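Long-range contacts in putative activator of HSP90 (Plasmodium falciparum, PDB 3N72), which probably binds the chaperone Hsp90 and stimulates its ATPase activity, the chain here being the N-terminal domain of this Aha1-family protein: residues F48-V53 with K75-Y80; E95-S100 with A110-R115. All coordinates share one frame; numbering follows the deposited sequence.

Both contacts pair antiparallel strands of one sheet, and strand 65-82, which carries half of contact 1, lies directly beside strand 87-100, which carries half of contact 2. Their centres are about 11 Å apart. Contact 1 pairs the two strands of hairpin 44-62/65-82 well away from its turn, with a beta bulge in the first strand; contact 2 adds strand 112-115 to the other edge of strand 87-100. The two are tied by a probable hydrogen bond of 2.9 Å from Trp-78 NE1 to Glu-114 O, and by apolar packing of Phe-76 CE2 on Ile-96 CD1 at 4.1 Å. A thiocyanate ion, probably from the crystallisation liquor, lies about 4 Å from the side chain of Glu-77.

Contact 1 of 2, residues F48-V53 with K75-Y80; sequences FDNLQV and KFEWLY
Phe-48 and Phe-76 meet on the buried face of a two-stranded antiparallel pairing, CD1 of Phe-48 reaching the edge of the Phe-76 ring at CE1, 3.5 Å away. The ring planes are inclined at 66°, an oblique meeting. Phe-76 holds its CG between backbone N and carbonyl carbon (chi1 52°), which swings the ring toward Phe-48. Phe-48 CE1 also touches Trp-78 CB at 3.6 Å, while Leu-51 lies alongside Phe-76 with its CG 3.5 Å from CB of that residue. Large apolar groups suit this face because it is turned toward the protein interior. The face of Asp-49, Gln-52, Lys-75 and Glu-77 is largely polar. Asn-50, in the bulge, turns its ND2 to Glu-77 OE1 over 2.8 Å, a bent hydrogen bond arriving from above the carboxylate plane. Gln-52 NE2 rests beside the aliphatic part of Lys-75, 3.5 Å from CG.

Two reciprocal pairs of backbone bonds position these groups, Asp-49 with Glu-77 and Gln-52 with Lys-75. Between them the register slips by one: Asn-50 and Leu-51 together face Phe-76 across a beta bulge, and Asn-50 adopts the left-handed backbone conformation (phi 55°), which asparagine tolerates better than most residues. Asp-49 OD1 accepts a weak bond from Asn-50 N.

Beyond the hairpin, strand 87-100 pairs with the far edge of 75-80, Trp-78 packs on Leu-122 and Leu-130 of helix 120-142, and Leu-51 reaches Lys-31 and Leu-34 of helix 23-35.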
loop_
_atom_site.group_PDB
_atom_site.type_symbol
_atom_site.label_atom_id
_atom_site.label_comp_id
_atom_site.label_asym_id
_atom_site.label_seq_id
_atom_site.Cartn_x
_atom_site.Cartn_y
_atom_site.Cartn_z
ATOM N N PHE B 48 -11.434 -29.281 -15.240
ATOM C CA PHE B 48 -10.432 -28.595 -16.044
ATOM C C PHE B 48 -9.093 -28.474 -15.331
ATOM O O PHE B 48 -9.044 -28.442 -14.100
ATOM C CB PHE B 48 -10.988 -27.222 -16.458
ATOM C CG PHE B 48 -12.353 -27.308 -17.094
ATOM C CD1 PHE B 48 -12.481 -27.540 -18.463
ATOM C CD2 PHE B 48 -13.523 -27.246 -16.313
ATOM C CE1 PHE B 48 -13.765 -27.647 -19.078
ATOM C CE2 PHE B 48 -14.805 -27.346 -16.915
ATOM C CZ PHE B 48 -14.919 -27.548 -18.321
ATOM N N ASP B 49 -8.014 -28.386 -16.110
ATOM C CA ASP B 49 -6.650 -28.316 -15.581
ATOM C C ASP B 49 -5.713 -27.702 -16.623
ATOM O O ASP B 49 -6.121 -27.394 -17.765
ATOM C CB ASP B 49 -6.167 -29.728 -15.236
ATOM C CG ASP B 49 -5.077 -29.753 -14.174
ATOM O OD1 ASP B 49 -4.626 -28.675 -13.691
ATOM O OD2 ASP B 49 -4.657 -30.882 -13.830
ATOM N N ASN B 50 -4.466 -27.508 -16.208
ATOM C CA ASN B 50 -3.402 -27.054 -17.087
ATOM C C ASN B 50 -3.738 -25.746 -17.805
ATOM O O ASN B 50 -3.759 -25.658 -19.030
ATOM C CB ASN B 50 -3.013 -28.184 -18.046
ATOM C CG ASN B 50 -2.522 -29.411 -17.305
ATOM O OD1 ASN B 50 -1.610 -29.315 -16.482
ATOM N ND2 ASN B 50 -3.112 -30.575 -17.605
ATOM N N LEU B 51 -3.999 -24.729 -17.003
ATOM C CA LEU B 51 -4.433 -23.443 -17.513
ATOM C C LEU B 51 -3.281 -22.501 -17.879
ATOM O O LEU B 51 -2.503 -22.095 -17.011
ATOM C CB LEU B 51 -5.333 -22.801 -16.465
ATOM C CG LEU B 51 -6.689 -23.482 -16.414
ATOM C CD1 LEU B 51 -6.990 -24.044 -15.053
ATOM C CD2 LEU B 51 -7.726 -22.509 -16.889
ATOM N N GLN B 52 -3.171 -22.156 -19.155
ATOM C CA GLN B 52 -2.252 -21.090 -19.570
ATOM C C GLN B 52 -3.111 -19.840 -19.702
ATOM O O GLN B 52 -4.125 -19.875 -20.415
ATOM C CB GLN B 52 -1.643 -21.351 -20.949
ATOM C CG GLN B 52 -1.263 -22.760 -21.323
ATOM C CD GLN B 52 -0.983 -22.854 -22.817
ATOM O OE1 GLN B 52 -0.282 -21.998 -23.394
ATOM N NE2 GLN B 52 -1.531 -23.879 -23.457
ATOM N N VAL B 53 -2.724 -18.747 -19.044
ATOM C CA VAL B 53 -3.486 -17.484 -19.122
ATOM C C VAL B 53 -2.556 -16.362 -19.562
ATOM O O VAL B 53 -1.624 -16.000 -18.835
ATOM C CB VAL B 53 -4.164 -17.143 -17.765
ATOM C CG1 VAL B 53 -5.094 -15.908 -17.903
ATOM C CG2 VAL B 53 -5.008 -18.312 -17.294
ATOM N N LYS B 75 -6.038 -20.878 -22.402
ATOM C CA LYS B 75 -5.881 -22.187 -23.061
ATOM C C LYS B 75 -5.601 -23.241 -22.009
ATOM O O LYS B 75 -4.641 -23.126 -21.219
ATOM C CB LYS B 75 -4.769 -22.121 -24.108
ATOM C CG LYS B 75 -4.688 -23.437 -24.912
ATOM C CD LYS B 75 -4.036 -23.284 -26.256
ATOM C CE LYS B 75 -3.963 -24.652 -27.001
ATOM N NZ LYS B 75 -5.306 -25.131 -27.382
ATOM N N PHE B 76 -6.448 -24.274 -21.984
ATOM C CA PHE B 76 -6.419 -25.226 -20.912
ATOM C C PHE B 76 -6.906 -26.568 -21.396
ATOM O O PHE B 76 -7.146 -26.749 -22.586
ATOM C CB PHE B 76 -7.222 -24.742 -19.680
ATOM C CG PHE B 76 -8.659 -24.286 -19.954
ATOM C CD1 PHE B 76 -9.734 -25.004 -19.420
ATOM C CD2 PHE B 76 -8.934 -23.106 -20.654
ATOM C CE1 PHE B 76 -11.041 -24.576 -19.587
ATOM C CE2 PHE B 76 -10.260 -22.665 -20.849
ATOM C CZ PHE B 76 -11.312 -23.405 -20.311
ATOM N N GLU B 77 -7.023 -27.511 -20.476
ATOM C CA GLU B 77 -7.462 -28.842 -20.842
ATOM C C GLU B 77 -8.724 -29.249 -20.079
ATOM O O GLU B 77 -8.969 -28.756 -18.996
ATOM C CB GLU B 77 -6.325 -29.833 -20.648
ATOM C CG GLU B 77 -5.161 -29.490 -21.615
ATOM C CD GLU B 77 -3.865 -30.289 -21.342
ATOM O OE1 GLU B 77 -3.788 -30.970 -20.303
ATOM O OE2 GLU B 77 -2.929 -30.244 -22.190
ATOM N N TRP B 78 -9.529 -30.121 -20.675
ATOM C CA TRP B 78 -10.716 -30.652 -19.985
ATOM C C TRP B 78 -10.544 -32.144 -19.754
ATOM O O TRP B 78 -9.859 -32.836 -20.522
ATOM C CB TRP B 78 -12.005 -30.358 -20.756
ATOM C CG TRP B 78 -12.180 -31.095 -22.102
ATOM C CD1 TRP B 78 -11.751 -30.674 -23.330
ATOM C CD2 TRP B 78 -12.874 -32.338 -22.321
ATOM N NE1 TRP B 78 -12.123 -31.583 -24.305
ATOM C CE2 TRP B 78 -12.822 -32.609 -23.719
ATOM C CE3 TRP B 78 -13.552 -33.241 -21.476
ATOM C CZ2 TRP B 78 -13.387 -33.767 -24.285
ATOM C CZ3 TRP B 78 -14.136 -34.380 -22.045
ATOM C CH2 TRP B 78 -14.045 -34.632 -23.432
ATOM N N LEU B 79 -11.154 -32.630 -18.676
ATOM C CA LEU B 79 -11.027 -34.012 -18.246
ATOM C C LEU B 79 -12.403 -34.458 -17.768
ATOM O O LEU B 79 -13.313 -33.639 -17.587
ATOM C CB LEU B 79 -9.973 -34.149 -17.117
ATOM C CG LEU B 79 -8.483 -33.868 -17.441
ATOM C CD1 LEU B 79 -8.073 -32.413 -17.129
ATOM C CD2 LEU B 79 -7.563 -34.830 -16.674
ATOM N N TYR B 80 -12.548 -35.760 -17.543
ATOM C CA TYR B 80 -13.812 -36.241 -17.000
ATOM C C TYR B 80 -13.620 -37.399 -16.061
ATOM O O TYR B 80 -12.667 -38.175 -16.189
ATOM C CB TYR B 80 -14.805 -36.598 -18.113
ATOM C CG TYR B 80 -14.360 -37.731 -19.009
ATOM C CD1 TYR B 80 -13.446 -37.500 -20.041
ATOM C CD2 TYR B 80 -14.854 -39.030 -18.832
ATOM C CE1 TYR B 80 -13.033 -38.523 -20.881
ATOM C CE2 TYR B 80 -14.439 -40.080 -19.696
ATOM C CZ TYR B 80 -13.512 -39.799 -20.707
ATOM O OH TYR B 80 -13.040 -40.779 -21.582
#

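Contact 2 of 2, residues E95-S100 with A110-R115; sequences EIPDFS and AINIER
Glu-95 and Asn-112 bind each other three times, twice through the backbone and once through their side chains. Glu-95 N donates to Asn-112 O, and Asn-112 N returns the bond to Glu-95 O, each at 2.8 Å, so the backbone N-H and C=O of both residues are satisfied. Their side chains run side by side on the same face of the sheet, where Asn-112 ND2 donates to Glu-95 OE1 over 3.2 Å. This longer bond is fairly straight (164°): OE1 lies close to the plane of the Asn-112 amide, while ND2 approaches the carboxylate from the anti side and somewhat out of its plane, the two flat groups turned 57° apart. With CG of Glu-95 opposite its backbone N (chi1 177°), the extended chain carries the carboxylate out to the amide. An acid and an amide suit this partly exposed face, one supplying acceptors, the other an N-H.

On the buried face, Ile-96 and Ile-111 pack in parallel, their CG1 atoms 4.0 Å apart, branched apolar groups apt for a core; Ile-96 also rests on Ile-138 of helix 120-142. From that helix Lys-135 NZ bonds to Ile-111 O.

The direct pairing stops at Pro-97, which has no N-H to offer and turns the chain through a corner. A water takes over the link, accepting from Asp-98 N and donating to Ala-110 O, both at 2.8 Å. Beyond this bridge the segments diverge as the chain heads for helix 101-105. Ser-100 is the N-cap, its side chain capping a backbone N of that helix, while Asp-98 O accepts from Ser-103 OG. Such a short antiparallel edge strand, returning beside its predecessor after a helical connection, completes the curved sheet that packs against long helices in this Aha1 N-terminal domain.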
loop_
_atom_site.group_PDB
_atom_site.type_symbol
_atom_site.label_atom_id
_atom_site.label_comp_id
_atom_site.label_asym_id
_atom_site.label_seq_id
_atom_site.Cartn_x
_atom_site.Cartn_y
_atom_site.Cartn_z
ATOM N N GLU B 95 -9.918 -23.579 -25.689
ATOM C CA GLU B 95 -9.267 -22.314 -25.976
ATOM C C GLU B 95 -10.288 -21.203 -26.012
ATOM O O GLU B 95 -11.273 -21.269 -26.764
ATOM C CB GLU B 95 -8.538 -22.379 -27.312
ATOM C CG GLU B 95 -7.899 -21.063 -27.698
ATOM C CD GLU B 95 -7.714 -20.888 -29.210
ATOM O OE1 GLU B 95 -8.665 -21.151 -30.013
ATOM O OE2 GLU B 95 -6.618 -20.430 -29.581
ATOM N N ILE B 96 -10.032 -20.160 -25.229
ATOM C CA ILE B 96 -10.852 -18.964 -25.283
ATOM C C ILE B 96 -9.923 -17.888 -25.821
ATOM O O ILE B 96 -9.061 -17.378 -25.093
ATOM C CB ILE B 96 -11.396 -18.586 -23.913
ATOM C CG1 ILE B 96 -12.147 -19.796 -23.299
ATOM C CG2 ILE B 96 -12.216 -17.295 -24.010
ATOM C CD1 ILE B 96 -12.735 -19.548 -21.902
ATOM N N PRO B 97 -10.048 -17.588 -27.114
ATOM C CA PRO B 97 -8.977 -16.779 -27.690
ATOM C C PRO B 97 -9.098 -15.288 -27.362
ATOM O O PRO B 97 -8.114 -14.545 -27.488
ATOM C CB PRO B 97 -9.130 -17.036 -29.189
ATOM C CG PRO B 97 -10.498 -17.518 -29.364
ATOM C CD PRO B 97 -10.860 -18.253 -28.146
ATOM N N ASP B 98 -10.267 -14.867 -26.907
ATOM C CA ASP B 98 -10.529 -13.447 -26.729
ATOM C C ASP B 98 -11.435 -13.141 -25.550
ATOM O O ASP B 98 -12.593 -12.769 -25.718
ATOM C CB ASP B 98 -11.125 -12.863 -28.012
ATOM C CG ASP B 98 -11.291 -11.361 -27.941
ATOM O OD1 ASP B 98 -10.439 -10.691 -27.294
ATOM O OD2 ASP B 98 -12.282 -10.854 -28.511
ATOM N N PHE B 99 -10.915 -13.277 -24.345
ATOM C CA PHE B 99 -11.709 -12.951 -23.159
ATOM C C PHE B 99 -11.317 -11.525 -22.754
ATOM O O PHE B 99 -10.242 -11.315 -22.230
ATOM C CB PHE B 99 -11.418 -13.991 -22.052
ATOM C CG PHE B 99 -12.196 -13.769 -20.792
ATOM C CD1 PHE B 99 -13.533 -14.122 -20.706
ATOM C CD2 PHE B 99 -11.586 -13.168 -19.703
ATOM C CE1 PHE B 99 -14.248 -13.892 -19.504
ATOM C CE2 PHE B 99 -12.269 -12.928 -18.551
ATOM C CZ PHE B 99 -13.602 -13.277 -18.434
ATOM N N SER B 100 -12.188 -10.551 -22.981
ATOM C CA SER B 100 -11.779 -9.160 -22.897
ATOM C C SER B 100 -12.869 -8.261 -22.325
ATOM O O SER B 100 -14.041 -8.662 -22.204
ATOM C CB SER B 100 -11.385 -8.672 -24.292
ATOM O OG SER B 100 -12.541 -8.481 -25.104
ATOM N N ALA B 110 -15.909 -16.559 -28.109
ATOM C CA ALA B 110 -15.760 -17.967 -28.529
ATOM C C ALA B 110 -15.104 -18.831 -27.458
ATOM O O ALA B 110 -14.165 -18.403 -26.789
ATOM C CB ALA B 110 -14.932 -18.062 -29.818
ATOM N N ILE B 111 -15.590 -20.061 -27.338
ATOM C CA ILE B 111 -14.935 -21.094 -26.536
ATOM C C ILE B 111 -14.777 -22.284 -27.486
ATOM O O ILE B 111 -15.769 -22.847 -27.945
ATOM C CB ILE B 111 -15.756 -21.475 -25.274
ATOM C CG1 ILE B 111 -15.979 -20.254 -24.381
ATOM C CG2 ILE B 111 -15.047 -22.551 -24.445
ATOM C CD1 ILE B 111 -17.073 -20.449 -23.370
ATOM N N ASN B 112 -13.536 -22.603 -27.838
ATOM C CA ASN B 112 -13.261 -23.671 -28.786
ATOM C C ASN B 112 -12.798 -24.896 -28.030
ATOM O O ASN B 112 -11.765 -24.853 -27.365
ATOM C CB ASN B 112 -12.217 -23.223 -29.798
ATOM C CG ASN B 112 -12.654 -21.971 -30.557
ATOM O OD1 ASN B 112 -13.810 -21.879 -31.005
ATOM N ND2 ASN B 112 -11.755 -20.990 -30.666
ATOM N N ILE B 113 -13.568 -25.981 -28.145
ATOM C CA ILE B 113 -13.279 -27.229 -27.425
ATOM C C ILE B 113 -12.936 -28.312 -28.424
ATOM O O ILE B 113 -13.669 -28.526 -29.408
ATOM C CB ILE B 113 -14.448 -27.677 -26.511
ATOM C CG1 ILE B 113 -14.726 -26.591 -25.456
ATOM C CG2 ILE B 113 -14.108 -29.005 -25.805
ATOM C CD1 ILE B 113 -16.052 -26.755 -24.751
ATOM N N GLU B 114 -11.805 -28.966 -28.167
ATOM C CA GLU B 114 -11.332 -30.076 -29.007
ATOM C C GLU B 114 -11.246 -31.372 -28.234
ATOM O O GLU B 114 -11.089 -31.365 -27.009
ATOM C CB GLU B 114 -9.948 -29.775 -29.556
ATOM C CG GLU B 114 -9.858 -28.459 -30.363
ATOM C CD GLU B 114 -9.870 -28.679 -31.860
ATOM O OE1 GLU B 114 -10.656 -29.535 -32.338
ATOM O OE2 GLU B 114 -9.077 -27.997 -32.557
ATOM N N ARG B 115 -11.319 -32.482 -28.960
ATOM C CA ARG B 115 -11.177 -33.806 -28.365
ATOM C C ARG B 115 -9.789 -34.353 -28.680
ATOM O O ARG B 115 -9.276 -34.142 -29.781
ATOM C CB ARG B 115 -12.278 -34.716 -28.893
ATOM C CG ARG B 115 -13.663 -34.093 -28.735
ATOM C CD ARG B 115 -14.754 -34.931 -29.369
ATOM N NE ARG B 115 -14.569 -35.084 -30.807
ATOM C CZ ARG B 115 -15.269 -34.437 -31.732
ATOM N NH1 ARG B 115 -16.209 -33.573 -31.381
ATOM N NH2 ARG B 115 -15.020 -34.651 -33.017
HETATM O O HOH W 1 -12.829 -15.955 -27.138
#